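Local coordinates for transcriptional repressor of the blcABC operon (Agrobacterium tumefaciens, PDB 3MQ0), which probably acts as a DNA-binding transcriptional repressor of the blcABC operon, a helix-turn-helix protein with a GAF fold that is regulated through oligomerization, at residues I221-I225 / L257-A261. Sequence-based numbering, arbitrary orientation.
Sequences IGAAI and LRTTA
In the GAF-fold domain of this IclR-type repressor, the long helix 247-267 lies against one face of the six-stranded antiparallel sheet, and here Leu257 and Ala261, one turn apart, meet Ile221, Ala223 and Ile225 of strand 218-226. The two segments run nearly side by side, with an angle of 24° between their directions and axes 7.4 Å apart at closest approach. The close spacing is consistent with alanines facing each other at the centre: CB of Ala223 sits 3.6 Å from CB of Ala261. Ala223 CB also rests against the helix backbone, 3.7 Å from Leu257 O, which already accepts the helical hydrogen bond from Ala261 N. Leu257 fills the space toward the start of the strand segment. With its CG anti to the backbone N (chi1 -164°), it lays CG beside the Ala223 methyl and sends CD2 to the strand backbone, where CD2 comes within 3.1 Å of Ile221 O, a tight approach. CD2 also lies 4.2 Å from Ile221 CG2, while the Ile221 side chain also touches Ile250 and Leu253 earlier on the helix. Ile236 of the adjacent strand 232-241 touches Ala223, Ile225 and Ala261, continuing the apolar layer beneath the helix. No hydrogen bond joins the two segments, and Arg258, at the margin, turns its guanidinium away to a salt bridge with Glu255. At the far end, the Ala261 methyl meets two neighbours on its strand-facing side: its CB lies 3.3 Å from Ala224 O, and Ile225, with CG1 anti to the carbonyl carbon (chi1 -56°), turns CD1 back toward the helix, 3.6 Å from Ala261 CB.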
ATOM      1  N   ILE B 221     -21.164  13.429 -20.274  1.00 10.56           N
ATOM      2  CA  ILE B 221     -20.748  12.041 -20.397  1.00  8.49           C
ATOM      3  C   ILE B 221     -19.710  11.791 -19.313  1.00 14.00           C
ATOM      4  O   ILE B 221     -18.755  12.571 -19.195  1.00 16.23           O
ATOM      5  CB  ILE B 221     -20.102  11.815 -21.772  1.00 13.54           C
ATOM      6  CG1 ILE B 221     -21.090  12.252 -22.858  1.00 13.76           C
ATOM      7  CG2 ILE B 221     -19.701  10.364 -21.935  1.00 13.73           C
ATOM      8  CD1 ILE B 221     -20.482  12.346 -24.243  1.00 16.35           C
ATOM      9  N   GLY B 222     -19.882  10.724 -18.523  1.00 10.43           N
ATOM     10  CA  GLY B 222     -19.016  10.507 -17.365  1.00 11.99           C
ATOM     11  C   GLY B 222     -18.269   9.192 -17.361  1.00 12.72           C
ATOM     12  O   GLY B 222     -18.711   8.231 -17.981  1.00 13.14           O
ATOM     13  N   ALA B 223     -17.132   9.152 -16.667  1.00  9.74           N
ATOM     14  CA  ALA B 223     -16.389   7.910 -16.474  1.00 10.59           C
ATOM     15  C   ALA B 223     -15.739   7.885 -15.093  1.00 15.17           C
ATOM     16  O   ALA B 223     -15.550   8.925 -14.460  1.00 13.24           O
ATOM     17  CB  ALA B 223     -15.318   7.752 -17.550  1.00 11.39           C
ATOM     18  N   ALA B 224     -15.373   6.695 -14.634  1.00 12.57           N
ATOM     19  CA  ALA B 224     -14.848   6.536 -13.290  1.00 14.71           C
ATOM     20  C   ALA B 224     -13.321   6.580 -13.255  1.00 16.96           C
ATOM     21  O   ALA B 224     -12.651   6.021 -14.115  1.00 16.22           O
ATOM     22  CB  ALA B 224     -15.325   5.216 -12.692  1.00 14.64           C
ATOM     23  N   ILE B 225     -12.793   7.227 -12.230  1.00 13.57           N
ATOM     24  CA  ILE B 225     -11.358   7.235 -11.948  1.00 12.88           C
ATOM     25  C   ILE B 225     -11.161   6.336 -10.741  1.00 20.33           C
ATOM     26  O   ILE B 225     -11.874   6.467  -9.742  1.00 19.23           O
ATOM     27  CB  ILE B 225     -10.865   8.659 -11.606  1.00 15.26           C
ATOM     28  CG1 ILE B 225     -11.209   9.661 -12.722  1.00 18.54           C
ATOM     29  CG2 ILE B 225      -9.364   8.660 -11.269  1.00 17.23           C
ATOM     30  CD1 ILE B 225     -10.702   9.274 -14.070  1.00 20.55           C
ATOM     31  N   LEU B 257     -13.853   8.626 -23.421  1.00 13.58           N
ATOM     32  CA  LEU B 257     -13.732   9.031 -22.022  1.00 10.06           C
ATOM     33  C   LEU B 257     -13.419   7.860 -21.078  1.00 13.71           C
ATOM     34  O   LEU B 257     -12.652   8.020 -20.133  1.00 11.95           O
ATOM     35  CB  LEU B 257     -14.977   9.760 -21.547  1.00 11.57           C
ATOM     36  CG  LEU B 257     -14.784  10.549 -20.241  1.00 16.05           C
ATOM     37  CD1 LEU B 257     -13.712  11.611 -20.364  1.00 16.13           C
ATOM     38  CD2 LEU B 257     -16.100  11.169 -19.827  1.00 19.17           C
ATOM     39  N   ARG B 258     -14.010   6.696 -21.339  1.00 13.03           N
ATOM     40  CA  ARG B 258     -13.758   5.511 -20.518  1.00 11.73           C
ATOM     41  C   ARG B 258     -12.268   5.176 -20.487  1.00 11.63           C
ATOM     42  O   ARG B 258     -11.695   4.922 -19.412  1.00 12.14           O
ATOM     43  CB  ARG B 258     -14.575   4.293 -21.012  1.00 13.53           C
ATOM     44  CG  ARG B 258     -14.405   3.053 -20.133  1.00 13.61           C
ATOM     45  CD  ARG B 258     -15.040   1.803 -20.761  1.00 16.73           C
ATOM     46  NE  ARG B 258     -14.304   1.313 -21.935  1.00 18.41           N
ATOM     47  CZ  ARG B 258     -13.235   0.522 -21.879  1.00 18.42           C
ATOM     48  NH1 ARG B 258     -12.762   0.122 -20.705  1.00 15.43           N
ATOM     49  NH2 ARG B 258     -12.638   0.129 -23.004  1.00 16.41           N
ATOM     50  N   THR B 259     -11.630   5.188 -21.657  1.00 14.50           N
ATOM     51  CA  THR B 259     -10.218   4.836 -21.731  1.00 17.09           C
ATOM     52  C   THR B 259      -9.303   5.956 -21.208  1.00 14.95           C
ATOM     53  O   THR B 259      -8.233   5.692 -20.652  1.00 16.99           O
ATOM     54  CB  THR B 259      -9.808   4.413 -23.149  1.00 19.95           C
ATOM     55  OG1 THR B 259     -10.181   5.431 -24.078  1.00 20.29           O
ATOM     56  CG2 THR B 259     -10.521   3.109 -23.532  1.00 20.96           C
ATOM     57  N   THR B 260      -9.721   7.196 -21.410  1.00 11.77           N
ATOM     58  CA  THR B 260      -9.031   8.353 -20.835  1.00 14.45           C
ATOM     59  C   THR B 260      -9.028   8.232 -19.318  1.00 13.57           C
ATOM     60  O   THR B 260      -8.000   8.443 -18.665  1.00 14.71           O
ATOM     61  CB  THR B 260      -9.739   9.683 -21.241  1.00 17.61           C
ATOM     62  OG1 THR B 260      -9.562   9.900 -22.647  1.00 24.95           O
ATOM     63  CG2 THR B 260      -9.172  10.877 -20.457  1.00 22.51           C
ATOM     64  N   ALA B 261     -10.183   7.878 -18.755  1.00 13.03           N
ATOM     65  CA  ALA B 261     -10.312   7.696 -17.308  1.00 14.77           C
ATOM     66  C   ALA B 261      -9.426   6.560 -16.803  1.00 13.60           C
ATOM     67  O   ALA B 261      -8.797   6.683 -15.758  1.00 15.04           O
ATOM     68  CB  ALA B 261     -11.771   7.431 -16.935  1.00 13.78           C
TER